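Local coordinates for nitrogenase molybdenum-iron protein alpha chain (Clostridium pasteurianum, PDB 4WES) that forms part of the nitrogenase component that reduces dinitrogen to ammonia, carrying an iron-molybdenum cofactor and sharing an [8Fe-7S] cluster with the beta chain, at residues Arg51-Met63 and Phe172-His186. Residues are numbered along the deposited sequence; the frame is centred on the assembly and turned at random.
Sequences RGCAYAGCKGVVM and FSCEGYKGVSQSAGH. With CLF (Fe(8)-S(7) cluster), chain H; ICS (iron-sulfur-molybdenum cluster with interstitial carbon), chain F; HCA (3-hydroxy-3-carboxy-adipic acid), chain E.
Ala54 meets Gly185 backbone to backbone, Ala54 O receiving a CA-H...O contact from Gly185 CA at 3.1 Å; with Gln182 and Cys58, Ala54 buries the most surface here. Its CB rests on the carbonyls Glu175 O and Lys178 O, each 3.6 Å away. Gly57 and Gly185, having no side chains, let the backbones touch directly: Gly57 CA lies 3.4 Å from Gln182 O, and the axes of 54-63 and 182-186 come within 5.9 Å and cross at -46°. Gln182 bends at chi2 (94°), which turns its amide toward both Gly52 and homocitrate. Gly52 N donates to Gln182 OE1 at 2.9 Å from above the carbonyl plane, and Gln182 NE2 donates to homocitrate O1, also at 2.9 Å, and to Glu368; the amide's orientation is thus fixed from both ends. In Cys58, SG anti to the backbone N (chi1 -175°) places the sulfur obliquely against the Phe172 ring, 3.6 Å from CD2. Cys53 SG, which caps the helix, binds iron FE3 of the [8Fe-7S] cluster at 2.3 Å. Helix 54-63 thus runs from this P-cluster ligand to Val61 beside the FeMo-cofactor, forming with 182-186 part of the protein between the two clusters in nitrogenase MoFe proteins.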
ATOM      1  N   ARG A  51      -1.047   9.146  35.298  1.00  8.83           N
ATOM      2  CA  ARG A  51      -1.146  10.623  35.368  1.00  8.37           C
ATOM      3  C   ARG A  51      -0.199  11.368  34.481  1.00  8.44           C
ATOM      4  O   ARG A  51       0.923  10.930  34.194  1.00  9.42           O
ATOM      5  CB  ARG A  51      -0.872  11.086  36.800  1.00  9.32           C
ATOM      6  CG  ARG A  51      -2.003  10.803  37.766  1.00  9.24           C
ATOM      7  CD  ARG A  51      -1.580  11.137  39.168  1.00  9.89           C
ATOM      8  NE  ARG A  51      -2.699  11.273  40.062  1.00 10.47           N
ATOM      9  CZ  ARG A  51      -2.626  11.728  41.292  1.00 10.29           C
ATOM     10  NH1 ARG A  51      -1.456  11.979  41.848  1.00 10.72           N
ATOM     11  NH2 ARG A  51      -3.732  11.929  41.989  1.00 11.34           N
ATOM     12  N   GLY A  52      -0.662  12.569  34.087  1.00  8.75           N
ATOM     13  CA  GLY A  52       0.179  13.561  33.436  1.00  8.67           C
ATOM     14  C   GLY A  52       0.431  14.754  34.321  1.00  8.50           C
ATOM     15  O   GLY A  52       0.373  14.661  35.540  1.00  9.41           O
ATOM     16  N   CYS A  53       0.711  15.882  33.673  1.00  8.38           N
ATOM     17  CA  CYS A  53       1.215  17.058  34.357  1.00  8.41           C
ATOM     18  C   CYS A  53       0.292  18.265  34.221  1.00  8.83           C
ATOM     19  O   CYS A  53      -0.698  18.271  33.474  1.00  8.59           O
ATOM     20  CB  CYS A  53       2.594  17.440  33.841  1.00  9.23           C
ATOM     21  SG  CYS A  53       2.558  18.011  32.117  1.00  8.72           S
ATOM     22  N   ALA A  54       0.626  19.341  34.941  1.00  8.70           N
ATOM     23  CA  ALA A  54      -0.207  20.551  34.912  1.00  8.58           C
ATOM     24  C   ALA A  54      -0.224  21.230  33.548  1.00  8.39           C
ATOM     25  O   ALA A  54      -1.220  21.835  33.182  1.00  9.18           O
ATOM     26  CB  ALA A  54       0.270  21.533  35.967  1.00 10.10           C
ATOM     27  N   TYR A  55       0.859  21.130  32.787  1.00  8.56           N
ATOM     28  CA  TYR A  55       0.907  21.698  31.464  1.00  8.46           C
ATOM     29  C   TYR A  55      -0.076  20.986  30.542  1.00  7.86           C
ATOM     30  O   TYR A  55      -0.811  21.612  29.777  1.00  8.37           O
ATOM     31  CB  TYR A  55       2.331  21.644  30.895  1.00  8.77           C
ATOM     32  CG  TYR A  55       2.394  21.754  29.402  1.00  8.22           C
ATOM     33  CD1 TYR A  55       2.389  20.630  28.602  1.00  8.82           C
ATOM     34  CD2 TYR A  55       2.417  22.998  28.768  1.00  8.46           C
ATOM     35  CE1 TYR A  55       2.416  20.712  27.245  1.00  8.56           C
ATOM     36  CE2 TYR A  55       2.438  23.088  27.400  1.00  8.83           C
ATOM     37  CZ  TYR A  55       2.444  21.960  26.610  1.00  8.55           C
ATOM     38  OH  TYR A  55       2.502  22.064  25.250  1.00  8.90           O
ATOM     39  N   ALA A  56      -0.169  19.650  30.653  1.00  8.23           N
ATOM     40  CA  ALA A  56      -1.168  18.909  29.898  1.00  8.32           C
ATOM     41  C   ALA A  56      -2.559  19.417  30.228  1.00  7.90           C
ATOM     42  O   ALA A  56      -3.369  19.682  29.347  1.00  8.65           O
ATOM     43  CB  ALA A  56      -1.033  17.413  30.197  1.00  9.05           C
ATOM     44  N   GLY A  57      -2.860  19.561  31.532  1.00  8.23           N
ATOM     45  CA  GLY A  57      -4.190  19.989  31.931  1.00  8.92           C
ATOM     46  C   GLY A  57      -4.559  21.386  31.468  1.00  8.44           C
ATOM     47  O   GLY A  57      -5.726  21.686  31.188  1.00  9.25           O
ATOM     48  N   CYS A  58      -3.577  22.257  31.371  1.00  8.21           N
ATOM     49  CA  CYS A  58      -3.815  23.666  30.976  1.00  8.57           C
ATOM     50  C   CYS A  58      -3.776  23.851  29.458  1.00  8.32           C
ATOM     51  O   CYS A  58      -4.777  24.245  28.843  1.00  9.79           O
ATOM     52  CB  CYS A  58      -2.747  24.524  31.648  1.00  8.87           C
ATOM     53  SG  CYS A  58      -3.000  26.305  31.379  1.00 10.08           S
ATOM     54  N   LYS A  59      -2.642  23.547  28.828  1.00  8.91           N
ATOM     55  CA  LYS A  59      -2.489  23.727  27.393  1.00  9.47           C
ATOM     56  C   LYS A  59      -3.147  22.605  26.606  1.00  8.57           C
ATOM     57  O   LYS A  59      -3.890  22.830  25.658  1.00  9.36           O
ATOM     58  CB  LYS A  59      -1.005  23.854  27.032  1.00  9.25           C
ATOM     59  CG  LYS A  59      -0.687  24.322  25.615  1.00  9.30           C
ATOM     60  CD  LYS A  59      -0.733  23.276  24.531  1.00  9.19           C
ATOM     61  CE  LYS A  59      -0.264  23.882  23.231  1.00 10.12           C
ATOM     62  NZ  LYS A  59      -0.266  22.935  22.083  1.00  9.34           N
ATOM     63  N   GLY A  60      -2.805  21.367  26.969  1.00  8.99           N
ATOM     64  CA  GLY A  60      -3.284  20.248  26.185  1.00  9.49           C
ATOM     65  C   GLY A  60      -4.774  20.011  26.282  1.00  9.58           C
ATOM     66  O   GLY A  60      -5.368  19.479  25.337  1.00 11.63           O
ATOM     67  N   VAL A  61      -5.368  20.386  27.411  1.00  8.79           N
ATOM     68  CA  VAL A  61      -6.743  20.045  27.733  1.00  8.88           C
ATOM     69  C   VAL A  61      -7.663  21.263  27.636  1.00  8.84           C
ATOM     70  O   VAL A  61      -8.479  21.358  26.719  1.00  8.81           O
ATOM     71  CB  VAL A  61      -6.849  19.313  29.099  1.00  9.66           C
ATOM     72  CG1 VAL A  61      -8.298  19.126  29.505  1.00  9.94           C
ATOM     73  CG2 VAL A  61      -6.104  17.978  29.014  1.00  9.48           C
ATOM     74  N   VAL A  62      -7.554  22.228  28.544  1.00  8.72           N
ATOM     75  CA  VAL A  62      -8.546  23.301  28.559  1.00  9.40           C
ATOM     76  C   VAL A  62      -8.366  24.316  27.444  1.00  8.46           C
ATOM     77  O   VAL A  62      -9.339  24.727  26.786  1.00  9.32           O
ATOM     78  CB  VAL A  62      -8.598  23.984  29.949  1.00  9.59           C
ATOM     79  CG1 VAL A  62      -9.539  25.197  29.922  1.00 10.84           C
ATOM     80  CG2 VAL A  62      -9.047  22.982  31.006  1.00 10.55           C
ATOM     81  N   MET A  63      -7.146  24.755  27.182  1.00  8.54           N
ATOM     82  CA  MET A  63      -6.930  25.902  26.292  1.00  8.62           C
ATOM     83  C   MET A  63      -6.761  25.532  24.816  1.00  8.58           C
ATOM     84  O   MET A  63      -7.283  26.237  23.942  1.00  9.15           O
ATOM     85  CB  MET A  63      -5.732  26.712  26.740  1.00  9.40           C
ATOM     86  CG  MET A  63      -5.952  27.385  28.074  1.00  9.43           C
ATOM     87  SD  MET A  63      -7.351  28.523  28.115  1.00 11.61           S
ATOM     88  CE  MET A  63      -6.889  29.645  26.801  1.00 11.29           C
ATOM     89  N   PHE A 172       0.171  31.551  31.017  1.00  9.44           N
ATOM     90  CA  PHE A 172      -0.276  30.517  31.941  1.00  9.75           C
ATOM     91  C   PHE A 172       0.932  29.872  32.590  1.00  9.72           C
ATOM     92  O   PHE A 172       1.746  29.253  31.891  1.00  9.98           O
ATOM     93  CB  PHE A 172      -1.081  29.437  31.208  1.00  9.72           C
ATOM     94  CG  PHE A 172      -2.326  29.953  30.545  1.00  9.41           C
ATOM     95  CD1 PHE A 172      -2.292  30.514  29.292  1.00 10.04           C
ATOM     96  CD2 PHE A 172      -3.553  29.875  31.192  1.00  9.69           C
ATOM     97  CE1 PHE A 172      -3.427  31.005  28.672  1.00 10.18           C
ATOM     98  CE2 PHE A 172      -4.711  30.351  30.585  1.00 10.15           C
ATOM     99  CZ  PHE A 172      -4.648  30.938  29.334  1.00 10.26           C
ATOM    100  N   SER A 173       1.041  29.982  33.923  1.00 10.01           N
ATOM    101  CA  SER A 173       2.168  29.393  34.645  1.00  9.90           C
ATOM    102  C   SER A 173       1.829  27.966  35.041  1.00  9.81           C
ATOM    103  O   SER A 173       1.602  27.665  36.198  1.00 10.65           O
ATOM    104  CB  SER A 173       2.518  30.226  35.853  1.00 12.07           C
ATOM    105  OG  SER A 173       3.139  31.431  35.455  1.00 14.04           O
ATOM    106  N   CYS A 174       1.792  27.109  34.031  1.00  9.60           N
ATOM    107  CA  CYS A 174       1.426  25.689  34.146  1.00  9.39           C
ATOM    108  C   CYS A 174       2.623  24.754  34.046  1.00  9.69           C
ATOM    109  O   CYS A 174       2.545  23.669  33.479  1.00  9.59           O
ATOM    110  CB  CYS A 174       0.344  25.340  33.154  1.00  9.43           C
ATOM    111  SG  CYS A 174       0.755  25.747  31.429  1.00  9.72           S
ATOM    112  N   GLU A 175       3.734  25.159  34.656  1.00  9.77           N
ATOM    113  CA  GLU A 175       4.890  24.276  34.744  1.00  9.33           C
ATOM    114  C   GLU A 175       4.484  22.885  35.212  1.00 10.23           C
ATOM    115  O   GLU A 175       3.700  22.739  36.137  1.00 10.00           O
ATOM    116  CB  GLU A 175       5.957  24.831  35.678  1.00 10.33           C
ATOM    117  CG  GLU A 175       6.670  26.081  35.231  1.00 11.24           C
ATOM    118  CD  GLU A 175       5.996  27.410  35.547  1.00 12.15           C
ATOM    119  OE1 GLU A 175       6.734  28.416  35.463  1.00 13.01           O
ATOM    120  OE2 GLU A 175       4.790  27.463  35.868  1.00 11.59           O
ATOM    121  N   GLY A 176       5.067  21.851  34.591  1.00  9.67           N
ATOM    122  CA  GLY A 176       4.527  20.509  34.772  1.00 10.41           C
ATOM    123  C   GLY A 176       4.529  19.951  36.138  1.00 13.42           C
ATOM    124  O   GLY A 176       3.649  19.164  36.477  1.00 19.13           O
ATOM    125  N   TYR A 177       5.487  20.357  36.960  1.00 11.94           N
ATOM    126  CA  TYR A 177       5.595  19.821  38.323  1.00 13.05           C
ATOM    127  C   TYR A 177       4.622  20.431  39.323  1.00 12.83           C
ATOM    128  O   TYR A 177       4.530  19.951  40.453  1.00 14.58           O
ATOM    129  CB  TYR A 177       7.002  20.003  38.861  1.00 15.68           C
ATOM    130  CG  TYR A 177       7.455  21.462  38.819  1.00 13.54           C
ATOM    131  CD1 TYR A 177       7.037  22.364  39.768  1.00 16.20           C
ATOM    132  CD2 TYR A 177       8.273  21.916  37.806  1.00 14.21           C
ATOM    133  CE1 TYR A 177       7.425  23.682  39.737  1.00 15.86           C
ATOM    134  CE2 TYR A 177       8.670  23.232  37.745  1.00 14.32           C
ATOM    135  CZ  TYR A 177       8.240  24.122  38.715  1.00 16.67           C
ATOM    136  OH  TYR A 177       8.651  25.428  38.628  1.00 16.97           O
ATOM    137  N   LYS A 178       3.863  21.452  38.891  1.00 11.23           N
ATOM    138  CA  LYS A 178       2.898  22.075  39.776  1.00 11.95           C
ATOM    139  C   LYS A 178       1.718  21.156  40.060  1.00 10.32           C
ATOM    140  O   LYS A 178       1.285  20.379  39.211  1.00 11.74           O
ATOM    141  CB  LYS A 178       2.450  23.397  39.216  1.00 13.85           C
ATOM    142  CG  LYS A 178       3.605  24.382  39.249  1.00 15.79           C
ATOM    143  CD  LYS A 178       3.232  25.760  38.797  1.00 17.32           C
ATOM    144  CE  LYS A 178       4.362  26.742  39.069  1.00 18.58           C
ATOM    145  NZ  LYS A 178       4.035  28.059  38.483  1.00 23.03           N
ATOM    146  N   GLY A 179       1.203  21.226  41.280  1.00 10.98           N
ATOM    147  CA  GLY A 179       0.219  20.281  41.700  1.00 11.30           C
ATOM    148  C   GLY A 179       0.749  18.855  41.612  1.00 10.61           C
ATOM    149  O   GLY A 179       1.932  18.596  41.853  1.00 11.41           O
ATOM    150  N   VAL A 180      -0.146  17.933  41.301  1.00 10.37           N
ATOM    151  CA  VAL A 180       0.123  16.497  41.367  1.00 10.93           C
ATOM    152  C   VAL A 180      -0.316  15.733  40.118  1.00 10.10           C
ATOM    153  O   VAL A 180      -0.186  14.517  40.095  1.00 10.74           O
ATOM    154  CB  VAL A 180      -0.524  15.853  42.614  1.00 11.01           C
ATOM    155  CG1 VAL A 180       0.058  16.466  43.875  1.00 12.06           C
ATOM    156  CG2 VAL A 180      -2.021  16.002  42.637  1.00 11.00           C
ATOM    157  N   SER A 181      -0.868  16.437  39.136  1.00  9.66           N
ATOM    158  CA  SER A 181      -1.566  15.839  38.031  1.00  9.25           C
ATOM    159  C   SER A 181      -2.000  16.924  37.045  1.00  9.03           C
ATOM    160  O   SER A 181      -1.729  18.117  37.235  1.00  9.88           O
ATOM    161  CB  SER A 181      -2.802  15.127  38.540  1.00  9.62           C
ATOM    162  OG  SER A 181      -3.711  16.106  39.063  1.00  9.78           O
ATOM    163  N   GLN A 182      -2.794  16.500  36.064  1.00  8.74           N
ATOM    164  CA  GLN A 182      -3.447  17.424  35.136  1.00  8.67           C
ATOM    165  C   GLN A 182      -4.355  18.424  35.837  1.00  8.81           C
ATOM    166  O   GLN A 182      -4.604  19.521  35.292  1.00  9.23           O
ATOM    167  CB  GLN A 182      -4.265  16.655  34.108  1.00  9.33           C
ATOM    168  CG  GLN A 182      -3.486  15.741  33.154  1.00  9.94           C
ATOM    169  CD  GLN A 182      -3.404  14.302  33.647  1.00  9.00           C
ATOM    170  OE1 GLN A 182      -3.031  14.058  34.778  1.00  9.16           O
ATOM    171  NE2 GLN A 182      -3.673  13.356  32.771  1.00  9.70           N
ATOM    172  N   SER A 183      -4.910  18.048  36.980  1.00  8.85           N
ATOM    173  CA  SER A 183      -5.883  18.891  37.651  1.00  9.25           C
ATOM    174  C   SER A 183      -5.400  20.328  37.887  1.00 10.12           C
ATOM    175  O   SER A 183      -6.167  21.277  37.662  1.00 10.21           O
ATOM    176  CB  SER A 183      -6.324  18.252  38.962  1.00  9.60           C
ATOM    177  OG  SER A 183      -7.152  19.138  39.675  1.00  9.72           O
ATOM    178  N   ALA A 184      -4.173  20.483  38.384  1.00  9.02           N
ATOM    179  CA  ALA A 184      -3.680  21.843  38.638  1.00  9.77           C
ATOM    180  C   ALA A 184      -3.755  22.705  37.380  1.00  9.54           C
ATOM    181  O   ALA A 184      -3.995  23.920  37.443  1.00  9.52           O
ATOM    182  CB  ALA A 184      -2.281  21.790  39.204  1.00 11.00           C
ATOM    183  N   GLY A 185      -3.478  22.084  36.238  1.00  9.06           N
ATOM    184  CA  GLY A 185      -3.555  22.807  34.980  1.00  9.12           C
ATOM    185  C   GLY A 185      -4.956  23.299  34.637  1.00  8.70           C
ATOM    186  O   GLY A 185      -5.115  24.381  34.096  1.00  9.10           O
ATOM    187  N   HIS A 186      -5.974  22.509  34.963  1.00  8.64           N
ATOM    188  CA  HIS A 186      -7.332  22.983  34.778  1.00  8.75           C
ATOM    189  C   HIS A 186      -7.546  24.258  35.578  1.00  9.06           C
ATOM    190  O   HIS A 186      -8.106  25.250  35.088  1.00  9.08           O
ATOM    191  CB  HIS A 186      -8.373  22.003  35.309  1.00  9.12           C
ATOM    192  CG  HIS A 186      -8.334  20.627  34.732  1.00  8.24           C
ATOM    193  ND1 HIS A 186      -8.850  19.556  35.437  1.00  9.06           N
ATOM    194  CD2 HIS A 186      -7.865  20.154  33.557  1.00  8.90           C
ATOM    195  CE1 HIS A 186      -8.723  18.484  34.683  1.00  9.42           C
ATOM    196  NE2 HIS A 186      -8.115  18.805  33.560  1.00  8.95           N
TER
HETATM  197 FE1  CLF H 604       7.298  19.119  32.143  1.00  8.84          FE
HETATM  198 FE2  CLF H 604       7.038  16.979  30.883  1.00  9.41          FE
HETATM  199 FE3  CLF H 604       4.715  18.372  31.427  1.00  8.59          FE
HETATM  200 FE4  CLF H 604       6.552  19.243  29.633  1.00  8.55          FE
HETATM  201  S1  CLF H 604       8.765  18.664  30.318  1.00  9.07           S
HETATM  202  S2A CLF H 604       6.092  17.291  32.949  1.00  9.11           S
HETATM  203  S4A CLF H 604       5.269  17.369  29.453  1.00  9.16           S
HETATM  204  S3A CLF H 604       5.622  20.520  31.324  1.00  8.69           S
HETATM  205 FE5  CLF H 604       8.504  18.623  26.858  0.66 11.95          FE
HETATM  206 FE6  CLF H 604      11.766  18.496  28.414  0.66 10.01          FE
HETATM  207 FE7  CLF H 604      10.459  16.704  26.789  1.00  8.51          FE
HETATM  208 FE8  CLF H 604       9.369  16.645  29.248  1.00  9.34          FE
HETATM  209  S2B CLF H 604      10.653  18.972  26.467  1.00  9.43           S
HETATM  210  S3B CLF H 604      11.552  16.221  28.774  1.00  9.35           S
HETATM  211  S4B CLF H 604       8.220  16.383  27.253  1.00  8.70           S
HETATM  212 FE1  ICS F 602     -12.691  16.548  31.962  1.00  8.52          FE
HETATM  213 MO1  ICS F 602      -8.080  12.413  28.794  1.00  7.47          MO
HETATM  214 FE2  ICS F 602     -10.102  16.018  31.670  1.00  8.08          FE
HETATM  215 FE3  ICS F 602     -11.752  15.786  29.580  1.00  8.15          FE
HETATM  216 FE4  ICS F 602     -11.915  14.081  31.611  1.00  8.18          FE
HETATM  217 FE5  ICS F 602     -10.189  12.541  30.464  1.00  7.79          FE
HETATM  218 FE6  ICS F 602      -8.415  14.485  30.467  1.00  7.80          FE
HETATM  219 FE7  ICS F 602     -10.021  14.225  28.450  1.00  7.73          FE
HETATM  220  CX  ICS F 602     -10.439  14.511  30.409  1.00  8.35           C
HETATM  221  S1A ICS F 602     -11.364  15.371  33.431  1.00  8.76           S
HETATM  222  S1B ICS F 602      -8.039  12.393  31.133  1.00  7.90           S
HETATM  223  S2A ICS F 602     -11.241  17.722  30.692  1.00  8.61           S
HETATM  224  S2B ICS F 602      -7.883  16.144  31.786  1.00  8.23           S
HETATM  225  S3A ICS F 602     -11.866  11.859  31.809  1.00  8.42           S
HETATM  226  S3B ICS F 602      -7.837  14.729  28.335  1.00  7.64           S
HETATM  227  S4A ICS F 602     -13.682  15.048  30.512  1.00  8.70           S
HETATM  228  S4B ICS F 602     -10.334  12.030  28.289  1.00  7.77           S
HETATM  229  S5A ICS F 602     -11.414  15.557  27.383  1.00  8.36           S
HETATM  230  C1  HCA E 601      -3.680  13.961  28.882  1.00  9.67           C
HETATM  231  C2  HCA E 601      -4.402  13.699  27.557  1.00  8.09           C
HETATM  232  C3  HCA E 601      -5.209  12.403  27.533  1.00  7.43           C
HETATM  233  C4  HCA E 601      -4.323  11.165  27.290  1.00  7.37           C
HETATM  234  C5  HCA E 601      -5.242   9.963  27.012  1.00  8.33           C
HETATM  235  C6  HCA E 601      -4.706   8.574  27.190  1.00  8.30           C
HETATM  236  C7  HCA E 601      -6.230  12.477  26.397  1.00  7.59           C
HETATM  237  O1  HCA E 601      -4.099  13.430  29.918  1.00 10.09           O
HETATM  238  O2  HCA E 601      -2.705  14.732  28.875  1.00 10.56           O
HETATM  239  O3  HCA E 601      -5.054   7.692  26.346  1.00  8.11           O
HETATM  240  O4  HCA E 601      -3.957   8.326  28.161  1.00  8.53           O
HETATM  241  O5  HCA E 601      -7.424  12.236  26.682  1.00  7.33           O
HETATM  242  O6  HCA E 601      -5.828  12.710  25.248  1.00  8.14           O
HETATM  243  O7  HCA E 601      -5.887  12.218  28.767  1.00  7.52           O